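PDB 6KHO: tryptophan decarboxylase 1, which uses pyridoxal 5'-phosphate to decarboxylate L-tryptophan to tryptamine and 5-hydroxy-L-tryptophan to serotonin, working as a homodimer in rice serotonin biosynthesis. Local coordinates for residues S106-A112 with H329-C335; W95-F101 with S490-E494; A305-F311 with L401-R406. All blocks are in the same frame, centred on the assembly; numbering follows the deposited sequence.

Contact 1 of 3, residues S106-A112 with H329-C335; sequences STNSAAA and HKWLMTC. With PLP (pyridoxal-5'-phosphate), chain C.
Thr107 meets the loop around Lys330 to Met333 with both its backbone and its hydroxyl. Thr107 N donates to Lys330 O at 3.0 Å, while Thr107 OG1 donates a hydrogen bond to the same oxygen at 2.9 Å, tilted 29° from the carbonyl plane. OG1 can do so because it stands between the backbone N and the carbonyl carbon (chi1 66°), and there Thr107 OG1 also accepts from Met333 N at 2.8 Å. A threonine hydroxyl, donor and acceptor at once, spans from Lys330 O to Met333 N. Ser109 OG donates to Met333 O at 2.8 Å, within the carbonyl plane, and as N-cap accepts from Ala112 N. Ala112 CB packs 3.4 Å from Met333 O, and Asn108 OD1 lies against Cys335 CB. One shell out, a water bridges Thr107 O and His329 O. These bonds fix the backbone on which Lys330 sits, and Lys330 NZ is covalently joined to PLP C4A at 1.4 Å, consistent with the internal aldimine of this enzyme family. Asn108 ND2 reaches Ser120 O of the second subunit, placing the contact at the dimer interface. Helix 110-122 leaves from Ser109, the short helix 328-331 leads into this loop, and helix 386-420 covers Ser109 and Met333.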
loop_
_atom_site.group_PDB
_atom_site.type_symbol
_atom_site.label_atom_id
_atom_site.label_comp_id
_atom_site.label_asym_id
_atom_site.label_seq_id
_atom_site.Cartn_x
_atom_site.Cartn_y
_atom_site.Cartn_z
ATOM N N SER A 106 -1.640 17.072 -4.492
ATOM C CA SER A 106 -2.084 16.091 -3.505
ATOM C C SER A 106 -2.954 16.857 -2.514
ATOM O O SER A 106 -2.475 17.315 -1.476
ATOM C CB SER A 106 -0.895 15.404 -2.839
ATOM O OG SER A 106 0.026 16.350 -2.307
ATOM N N THR A 107 -4.239 17.024 -2.849
ATOM C CA THR A 107 -5.096 17.868 -2.026
ATOM C C THR A 107 -5.379 17.176 -0.696
ATOM O O THR A 107 -5.389 15.946 -0.599
ATOM C CB THR A 107 -6.403 18.231 -2.753
ATOM O OG1 THR A 107 -7.233 17.069 -2.968
ATOM C CG2 THR A 107 -6.099 18.893 -4.105
ATOM N N ASN A 108 -5.549 17.980 0.350
ATOM C CA ASN A 108 -5.576 17.461 1.709
ATOM C C ASN A 108 -6.592 18.250 2.528
ATOM O O ASN A 108 -7.107 19.288 2.094
ATOM C CB ASN A 108 -4.166 17.530 2.334
ATOM C CG ASN A 108 -3.886 16.395 3.300
ATOM O OD1 ASN A 108 -4.782 15.623 3.659
ATOM N ND2 ASN A 108 -2.628 16.291 3.733
ATOM N N SER A 109 -6.871 17.758 3.738
ATOM C CA SER A 109 -7.830 18.424 4.608
ATOM C C SER A 109 -7.587 17.996 6.047
ATOM O O SER A 109 -7.058 16.909 6.309
ATOM C CB SER A 109 -9.279 18.115 4.203
ATOM O OG SER A 109 -9.594 16.735 4.394
ATOM N N ALA A 110 -7.990 18.865 6.977
ATOM C CA ALA A 110 -7.827 18.550 8.396
ATOM C C ALA A 110 -8.581 17.279 8.774
ATOM O O ALA A 110 -8.081 16.467 9.561
ATOM C CB ALA A 110 -8.292 19.729 9.251
ATOM N N ALA A 111 -9.774 17.076 8.201
ATOM C CA ALA A 111 -10.544 15.872 8.510
ATOM C C ALA A 111 -9.809 14.609 8.069
ATOM O O ALA A 111 -9.822 13.597 8.782
ATOM C CB ALA A 111 -11.923 15.933 7.853
ATOM N N ALA A 112 -9.166 14.649 6.902
ATOM C CA ALA A 112 -8.489 13.458 6.397
ATOM C C ALA A 112 -7.245 13.139 7.209
ATOM O O ALA A 112 -6.980 11.971 7.514
ATOM C CB ALA A 112 -8.121 13.631 4.921
ATOM N N HIS A 329 -7.007 10.645 -3.213
ATOM C CA HIS A 329 -5.768 11.300 -2.802
ATOM C C HIS A 329 -5.186 12.203 -3.881
ATOM O O HIS A 329 -4.135 12.811 -3.657
ATOM C CB HIS A 329 -4.727 10.277 -2.302
ATOM C CG HIS A 329 -4.077 9.446 -3.371
ATOM N ND1 HIS A 329 -3.938 8.079 -3.249
ATOM C CD2 HIS A 329 -3.455 9.782 -4.528
ATOM C CE1 HIS A 329 -3.291 7.607 -4.301
ATOM N NE2 HIS A 329 -2.988 8.620 -5.093
ATOM N N LYS A 330 -5.846 12.325 -5.030
ATOM C CA LYS A 330 -5.502 13.391 -5.961
ATOM C C LYS A 330 -6.337 14.617 -5.633
ATOM O O LYS A 330 -5.864 15.524 -4.946
ATOM C CB LYS A 330 -5.731 12.957 -7.412
ATOM C CG LYS A 330 -4.828 11.834 -7.835
ATOM C CD LYS A 330 -3.691 12.325 -8.672
ATOM C CE LYS A 330 -3.353 11.292 -9.718
ATOM N NZ LYS A 330 -1.897 11.096 -9.801
ATOM N N TRP A 331 -7.602 14.618 -6.054
ATOM C CA TRP A 331 -8.419 15.828 -6.065
ATOM C C TRP A 331 -9.617 15.758 -5.112
ATOM O O TRP A 331 -10.603 16.472 -5.316
ATOM C CB TRP A 331 -8.889 16.088 -7.505
ATOM C CG TRP A 331 -9.237 17.515 -7.844
ATOM C CD1 TRP A 331 -9.096 18.626 -7.048
ATOM C CD2 TRP A 331 -9.794 17.978 -9.080
ATOM N NE1 TRP A 331 -9.530 19.751 -7.726
ATOM C CE2 TRP A 331 -9.968 19.375 -8.969
ATOM C CE3 TRP A 331 -10.159 17.340 -10.280
ATOM C CZ2 TRP A 331 -10.493 20.144 -10.013
ATOM C CZ3 TRP A 331 -10.680 18.100 -11.305
ATOM C CH2 TRP A 331 -10.841 19.487 -11.169
ATOM N N LEU A 332 -9.575 14.931 -4.071
ATOM C CA LEU A 332 -10.720 14.903 -3.156
ATOM C C LEU A 332 -10.283 15.028 -1.693
ATOM O O LEU A 332 -10.871 14.417 -0.790
ATOM C CB LEU A 332 -11.567 13.650 -3.379
ATOM C CG LEU A 332 -13.052 13.805 -3.035
ATOM C CD1 LEU A 332 -13.711 14.796 -3.988
ATOM C CD2 LEU A 332 -13.775 12.457 -3.051
ATOM N N MET A 333 -9.236 15.824 -1.443
ATOM C CA MET A 333 -8.862 16.297 -0.098
ATOM C C MET A 333 -8.598 15.170 0.894
ATOM O O MET A 333 -8.790 15.344 2.101
ATOM C CB MET A 333 -9.929 17.233 0.469
ATOM C CG MET A 333 -9.885 18.624 -0.154
ATOM S SD MET A 333 -11.261 19.644 0.382
ATOM C CE MET A 333 -12.571 18.888 -0.515
ATOM N N THR A 334 -8.148 14.020 0.409
ATOM C CA THR A 334 -7.838 12.868 1.247
ATOM C C THR A 334 -6.359 12.544 1.077
ATOM O O THR A 334 -5.922 12.239 -0.035
ATOM C CB THR A 334 -8.701 11.668 0.845
ATOM O OG1 THR A 334 -10.099 12.005 0.939
ATOM C CG2 THR A 334 -8.417 10.487 1.738
ATOM N N CYS A 335 -5.583 12.611 2.158
ATOM C CA CYS A 335 -4.142 12.411 2.026
ATOM C C CYS A 335 -3.826 10.996 1.525
ATOM O O CYS A 335 -4.599 10.050 1.723
ATOM C CB CYS A 335 -3.437 12.664 3.371
ATOM S SG CYS A 335 -4.009 11.613 4.772
HETATM N N1 PLP C . -3.323 7.386 -13.793
HETATM C C2 PLP C . -3.670 8.720 -13.851
HETATM C C2A PLP C . -4.599 9.243 -14.903
HETATM C C3 PLP C . -3.147 9.607 -12.923
HETATM O O3 PLP C . -3.496 10.930 -12.982
HETATM C C4 PLP C . -2.290 9.155 -11.927
HETATM C C4A PLP C . -2.031 10.008 -10.719
HETATM C C5 PLP C . -1.940 7.814 -11.869
HETATM C C6 PLP C . -2.458 6.929 -12.811
HETATM C C5A PLP C . -0.987 7.379 -10.775
HETATM O O4P PLP C . -0.918 5.982 -10.607
HETATM P P PLP C . -0.461 5.333 -9.189
HETATM O O1P PLP C . 0.807 5.976 -8.696
HETATM O O2P PLP C . -0.282 3.854 -9.425
HETATM O O3P PLP C . -1.512 5.555 -8.116
HETATM O O HOH W 1 -3.594 13.848 -1.229
#

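Contact 2 of 3, residues W95-F101 with S490-E494; sequences WASPNFF and SSLQE
Pro98 and Gln493 bring two type I beta turns together, Ser97 to Phe100 and Ser490 to Gln493; Pro98 CA and Gln493 CA lie 4.0 Å apart. The first is also an ST turn, Ser97 OG accepting from Asn99 N. Ser97 O closes its own turn through Phe100 N and takes a second bond on the other face of its plane from Ser490 OG, at 2.8 Å; a short hydroxyl suits this close approach. Gln493, extended beyond CG, carries its NE2 to Pro98 O at 3.0 Å in a nearly straight bond (171°), while its OE1 accepts from Gly489 N. Gln493 NE2 also donates to a water that joins Phe100 O and Ser490 N, and it lies 3.4 Å from Phe101 CE1, amide and ring planes 35° apart. A leucine in place of Gln493 would probably leave Pro98 O and this water without their amide donor. Another water links Ala96 O, Ser490 OG and Leu492 N. Proline, with no N-H to satisfy, offers apolar carbon instead: Pro98 CD rests 4.2 Å from Leu492 CB. The contact joins the loop between helices 77-88 and 110-122 to the connection from strand 481-487 into helix 495-513, with helix 27-47 touching Ala96 and Leu492.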
loop_
_atom_site.group_PDB
_atom_site.type_symbol
_atom_site.label_atom_id
_atom_site.label_comp_id
_atom_site.label_asym_id
_atom_site.label_seq_id
_atom_site.Cartn_x
_atom_site.Cartn_y
_atom_site.Cartn_z
ATOM N N TRP A 95 5.129 19.771 -1.757
ATOM C CA TRP A 95 3.846 19.504 -2.399
ATOM C C TRP A 95 2.725 20.353 -1.807
ATOM O O TRP A 95 1.784 20.715 -2.519
ATOM C CB TRP A 95 3.510 18.019 -2.273
ATOM C CG TRP A 95 4.264 17.169 -3.226
ATOM C CD1 TRP A 95 5.578 16.820 -3.150
ATOM C CD2 TRP A 95 3.750 16.553 -4.416
ATOM N NE1 TRP A 95 5.917 16.028 -4.221
ATOM C CE2 TRP A 95 4.813 15.844 -5.010
ATOM C CE3 TRP A 95 2.494 16.523 -5.027
ATOM C CZ2 TRP A 95 4.660 15.116 -6.195
ATOM C CZ3 TRP A 95 2.346 15.802 -6.209
ATOM C CH2 TRP A 95 3.424 15.120 -6.783
ATOM N N ALA A 96 2.817 20.698 -0.516
ATOM C CA ALA A 96 1.787 21.493 0.137
ATOM C C ALA A 96 1.893 22.978 -0.179
ATOM O O ALA A 96 0.989 23.738 0.187
ATOM C CB ALA A 96 1.845 21.302 1.665
ATOM N N SER A 97 2.962 23.413 -0.830
ATOM C CA SER A 97 3.118 24.838 -1.079
ATOM C C SER A 97 1.997 25.350 -1.979
ATOM O O SER A 97 1.607 24.669 -2.929
ATOM C CB SER A 97 4.468 25.133 -1.729
ATOM O OG SER A 97 4.553 26.513 -2.058
ATOM N N PRO A 98 1.475 26.555 -1.731
ATOM C CA PRO A 98 0.536 27.153 -2.695
ATOM C C PRO A 98 1.166 27.441 -4.047
ATOM O O PRO A 98 0.434 27.725 -4.999
ATOM C CB PRO A 98 0.090 28.451 -2.006
ATOM C CG PRO A 98 1.176 28.768 -1.068
ATOM C CD PRO A 98 1.746 27.454 -0.595
ATOM N N ASN A 99 2.489 27.361 -4.164
ATOM C CA ASN A 99 3.197 27.597 -5.414
ATOM C C ASN A 99 3.680 26.308 -6.072
ATOM O O ASN A 99 4.489 26.361 -7.002
ATOM C CB ASN A 99 4.377 28.554 -5.166
ATOM C CG ASN A 99 3.923 29.918 -4.680
ATOM O OD1 ASN A 99 2.865 30.409 -5.097
ATOM N ND2 ASN A 99 4.701 30.531 -3.775
ATOM N N PHE A 100 3.228 25.152 -5.588
ATOM C CA PHE A 100 3.481 23.880 -6.254
ATOM C C PHE A 100 2.474 23.736 -7.392
ATOM O O PHE A 100 1.266 23.685 -7.144
ATOM C CB PHE A 100 3.356 22.736 -5.242
ATOM C CG PHE A 100 3.658 21.380 -5.798
ATOM C CD1 PHE A 100 2.694 20.670 -6.503
ATOM C CD2 PHE A 100 4.894 20.793 -5.586
ATOM C CE1 PHE A 100 2.965 19.401 -7.006
ATOM C CE2 PHE A 100 5.172 19.527 -6.070
ATOM C CZ PHE A 100 4.202 18.830 -6.800
ATOM N N PHE A 101 2.963 23.703 -8.638
ATOM C CA PHE A 101 2.101 23.678 -9.821
ATOM C C PHE A 101 2.319 22.447 -10.696
ATOM O O PHE A 101 1.858 22.431 -11.841
ATOM C CB PHE A 101 2.313 24.934 -10.683
ATOM C CG PHE A 101 2.142 26.235 -9.941
ATOM C CD1 PHE A 101 0.905 26.614 -9.440
ATOM C CD2 PHE A 101 3.213 27.092 -9.770
ATOM C CE1 PHE A 101 0.747 27.816 -8.765
ATOM C CE2 PHE A 101 3.055 28.301 -9.099
ATOM C CZ PHE A 101 1.821 28.662 -8.603
ATOM N N SER A 490 -3.375 22.919 -5.395
ATOM C CA SER A 490 -2.743 22.735 -4.092
ATOM C C SER A 490 -3.620 23.344 -3.001
ATOM O O SER A 490 -4.150 24.445 -3.162
ATOM C CB SER A 490 -1.355 23.374 -4.090
ATOM O OG SER A 490 -0.733 23.214 -2.831
ATOM N N SER A 491 -3.826 22.594 -1.910
ATOM C CA SER A 491 -4.897 22.947 -0.978
ATOM C C SER A 491 -4.709 24.344 -0.371
ATOM O O SER A 491 -5.692 25.052 -0.115
ATOM C CB SER A 491 -5.005 21.890 0.121
ATOM O OG SER A 491 -5.486 20.668 -0.436
ATOM N N LEU A 492 -3.462 24.758 -0.119
ATOM C CA LEU A 492 -3.223 26.090 0.440
ATOM C C LEU A 492 -3.320 27.205 -0.600
ATOM O O LEU A 492 -3.272 28.387 -0.236
ATOM C CB LEU A 492 -1.849 26.130 1.116
ATOM C CG LEU A 492 -1.801 25.333 2.421
ATOM C CD1 LEU A 492 -0.396 25.278 3.018
ATOM C CD2 LEU A 492 -2.797 25.937 3.399
ATOM N N GLN A 493 -3.485 26.861 -1.872
ATOM C CA GLN A 493 -3.372 27.824 -2.959
ATOM C C GLN A 493 -4.670 28.607 -3.141
ATOM O O GLN A 493 -5.758 28.023 -3.180
ATOM C CB GLN A 493 -2.994 27.073 -4.236
ATOM C CG GLN A 493 -3.194 27.793 -5.540
ATOM C CD GLN A 493 -2.890 26.875 -6.693
ATOM O OE1 GLN A 493 -3.780 26.507 -7.458
ATOM N NE2 GLN A 493 -1.631 26.463 -6.804
ATOM N N GLU A 494 -4.552 29.932 -3.230
ATOM C CA GLU A 494 -5.676 30.825 -3.473
ATOM C C GLU A 494 -5.512 31.508 -4.831
ATOM O O GLU A 494 -4.477 31.382 -5.497
ATOM C CB GLU A 494 -5.797 31.866 -2.359
ATOM C CG GLU A 494 -6.358 31.316 -1.058
ATOM C CD GLU A 494 -6.163 32.268 0.123
ATOM O OE1 GLU A 494 -5.983 33.488 -0.106
ATOM O OE2 GLU A 494 -6.190 31.796 1.283
HETATM O O HOH W 2 -1.397 22.671 0.142
HETATM O O HOH W 3 -1.391 23.600 -7.586
#

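Contact 3 of 3, residues A305-F311 with L401-R406; sequences ACICPEF and LQEHIR
Ala305, Ile307 and Cys308 pack on Ile405 and its neighbours in a loop-on-helix contact, apolar at its buried side and ionic at its outer rim; it holds the segment following strand 294-298 against the long helix 386-420. Ile405 supplies the centre. Ile405 CG2, which stands anti to the backbone N, meets Ala305 CB at 3.8 Å, where a bare methyl lets the loop come close to the helix. The same CG2 touches Phe311 CE2, the two side chains running past each other in opposite directions. Ile307 CD1 presses on Leu401 CB at 3.7 Å, the side chains crossing at about a right angle, and Cys308 SG lies 3.9 Å from Ile405 CB. A glutamine serves where carbon and polar surface meet: Gln402 crosses Ile307 obliquely, its CG near Ile307 CD1, and directs NE2 to Ile307 O, a 2.9 Å bond that is almost straight (170°) and in the plane of its amide. Toward solvent, Arg406 grips Glu310 side-on. Arg406 NE donates to Glu310 OE1 and Arg406 NH2 to Glu310 OE2, each at 3.1 Å, both oxygens using their syn lone pairs, with carboxylate and guanidinium only 9° from coplanar. A bend at chi2 (-97°) turns the Glu310 carboxylate to this edge. Two bonds in one plane are likely to limit the rotation of both groups, and Pro309 CD lies against Arg406 NH2. On the inner side, Trp331 of helix 328-331 packs on both Ala305 and Ile405, while Met149 at the end of helix 133-149 touches Ile307 and Leu401.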
loop_
_atom_site.group_PDB
_atom_site.type_symbol
_atom_site.label_atom_id
_atom_site.label_comp_id
_atom_site.label_asym_id
_atom_site.label_seq_id
_atom_site.Cartn_x
_atom_site.Cartn_y
_atom_site.Cartn_z
ATOM N N ALA A 305 -13.889 15.225 -10.089
ATOM C CA ALA A 305 -14.715 16.297 -10.629
ATOM C C ALA A 305 -16.102 15.808 -11.024
ATOM O O ALA A 305 -17.025 16.622 -11.151
ATOM C CB ALA A 305 -14.024 16.945 -11.834
ATOM N N CYS A 306 -16.275 14.501 -11.188
ATOM C CA CYS A 306 -17.530 13.931 -11.648
ATOM C C CYS A 306 -18.582 13.854 -10.554
ATOM O O CYS A 306 -19.699 13.392 -10.820
ATOM C CB CYS A 306 -17.271 12.553 -12.253
ATOM S SG CYS A 306 -16.264 12.654 -13.770
ATOM N N ILE A 307 -18.266 14.313 -9.339
ATOM C CA ILE A 307 -19.300 14.553 -8.343
ATOM C C ILE A 307 -20.091 15.818 -8.637
ATOM O O ILE A 307 -21.097 16.078 -7.963
ATOM C CB ILE A 307 -18.693 14.625 -6.926
ATOM C CG1 ILE A 307 -17.904 15.928 -6.751
ATOM C CG2 ILE A 307 -17.836 13.388 -6.665
ATOM C CD1 ILE A 307 -17.452 16.216 -5.314
ATOM N N CYS A 308 -19.659 16.618 -9.635
ATOM C CA CYS A 308 -20.368 17.806 -10.109
ATOM C C CYS A 308 -21.132 17.483 -11.387
ATOM O O CYS A 308 -20.562 16.859 -12.299
ATOM C CB CYS A 308 -19.389 18.946 -10.367
ATOM S SG CYS A 308 -18.485 19.474 -8.886
ATOM N N PRO A 309 -22.407 17.876 -11.480
ATOM C CA PRO A 309 -23.210 17.503 -12.664
ATOM C C PRO A 309 -22.619 17.945 -13.994
ATOM O O PRO A 309 -22.760 17.235 -14.997
ATOM C CB PRO A 309 -24.554 18.193 -12.390
ATOM C CG PRO A 309 -24.644 18.256 -10.890
ATOM C CD PRO A 309 -23.226 18.484 -10.415
ATOM N N GLU A 310 -21.959 19.100 -14.039
ATOM C CA GLU A 310 -21.422 19.595 -15.300
ATOM C C GLU A 310 -20.213 18.804 -15.791
ATOM O O GLU A 310 -19.792 19.002 -16.935
ATOM C CB GLU A 310 -21.057 21.074 -15.161
ATOM C CG GLU A 310 -19.848 21.329 -14.287
ATOM C CD GLU A 310 -20.213 21.692 -12.852
ATOM O OE1 GLU A 310 -19.404 22.401 -12.209
ATOM O OE2 GLU A 310 -21.294 21.272 -12.370
ATOM N N PHE A 311 -19.635 17.926 -14.965
ATOM C CA PHE A 311 -18.533 17.075 -15.395
ATOM C C PHE A 311 -18.929 15.614 -15.536
ATOM O O PHE A 311 -18.170 14.839 -16.131
ATOM C CB PHE A 311 -17.351 17.178 -14.414
ATOM C CG PHE A 311 -16.757 18.555 -14.331
ATOM C CD1 PHE A 311 -15.963 19.037 -15.358
ATOM C CD2 PHE A 311 -16.996 19.366 -13.230
ATOM C CE1 PHE A 311 -15.420 20.304 -15.292
ATOM C CE2 PHE A 311 -16.463 20.636 -13.163
ATOM C CZ PHE A 311 -15.672 21.107 -14.193
ATOM N N LEU A 401 -17.650 19.725 -1.048
ATOM C CA LEU A 401 -16.772 18.986 -1.953
ATOM C C LEU A 401 -16.977 19.440 -3.397
ATOM O O LEU A 401 -16.009 19.590 -4.156
ATOM C CB LEU A 401 -17.004 17.472 -1.814
ATOM C CG LEU A 401 -16.714 16.813 -0.456
ATOM C CD1 LEU A 401 -16.948 15.308 -0.472
ATOM C CD2 LEU A 401 -15.320 17.089 -0.000
ATOM N N GLN A 402 -18.231 19.684 -3.790
ATOM C CA GLN A 402 -18.491 20.211 -5.128
ATOM C C GLN A 402 -17.891 21.604 -5.307
ATOM O O GLN A 402 -17.299 21.905 -6.352
ATOM C CB GLN A 402 -19.994 20.239 -5.400
ATOM C CG GLN A 402 -20.630 18.858 -5.538
ATOM C CD GLN A 402 -22.134 18.943 -5.705
ATOM O OE1 GLN A 402 -22.791 19.731 -5.022
ATOM N NE2 GLN A 402 -22.686 18.143 -6.617
ATOM N N GLU A 403 -18.047 22.479 -4.310
ATOM C CA GLU A 403 -17.504 23.830 -4.461
ATOM C C GLU A 403 -15.979 23.818 -4.472
ATOM O O GLU A 403 -15.363 24.684 -5.100
ATOM C CB GLU A 403 -18.049 24.750 -3.366
ATOM C CG GLU A 403 -17.710 26.252 -3.514
ATOM C CD GLU A 403 -17.663 26.763 -4.969
ATOM O OE1 GLU A 403 -18.629 26.539 -5.745
ATOM O OE2 GLU A 403 -16.655 27.409 -5.335
ATOM N N HIS A 404 -15.354 22.835 -3.814
ATOM C CA HIS A 404 -13.903 22.671 -3.897
ATOM C C HIS A 404 -13.462 22.336 -5.325
ATOM O O HIS A 404 -12.505 22.928 -5.838
ATOM C CB HIS A 404 -13.448 21.603 -2.886
ATOM C CG HIS A 404 -12.307 20.742 -3.350
ATOM N ND1 HIS A 404 -11.002 21.189 -3.391
ATOM C CD2 HIS A 404 -12.271 19.446 -3.750
ATOM C CE1 HIS A 404 -10.216 20.217 -3.816
ATOM N NE2 HIS A 404 -10.962 19.148 -4.045
ATOM N N ILE A 405 -14.155 21.410 -5.994
ATOM C CA ILE A 405 -13.865 21.148 -7.409
ATOM C C ILE A 405 -14.037 22.421 -8.233
ATOM O O ILE A 405 -13.158 22.799 -9.018
ATOM C CB ILE A 405 -14.762 20.019 -7.956
ATOM C CG1 ILE A 405 -14.519 18.690 -7.232
ATOM C CG2 ILE A 405 -14.589 19.878 -9.486
ATOM C CD1 ILE A 405 -13.121 18.139 -7.393
ATOM N N ARG A 406 -15.180 23.095 -8.070
ATOM C CA ARG A 406 -15.537 24.209 -8.950
ATOM C C ARG A 406 -14.615 25.408 -8.759
ATOM O O ARG A 406 -14.293 26.110 -9.725
ATOM C CB ARG A 406 -16.993 24.608 -8.711
ATOM C CG ARG A 406 -17.968 23.519 -9.125
ATOM C CD ARG A 406 -19.390 23.771 -8.645
ATOM N NE ARG A 406 -20.328 22.870 -9.311
ATOM C CZ ARG A 406 -21.516 22.524 -8.821
ATOM N NH1 ARG A 406 -21.927 23.002 -7.654
ATOM N NH2 ARG A 406 -22.295 21.694 -9.500
#

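Contact 1 lies between the others, its centre about 12 Å from that of contact 2 and about 15 Å from that of contact 3; the centres of contacts 2 and 3 are about 19 Å apart, their nearest atoms about 6 Å. Ser491 OG bonds Asn108 N to link contacts 1 and 2, and His404 NE2 bonds Trp331 O to link contacts 1 and 3. Along the chain the order is 95-101, 106-112, 305-311, 329-335, 401-406, 490-494: contact 2 encloses the other two, whose segments alternate. The cofactor lysine segment is thereby tied to helix 386-420 and, through 106-112, to the loop 490-494 that leads into helix 495-513. Contacts 1 and 2, unlike contact 3, touch the second subunit.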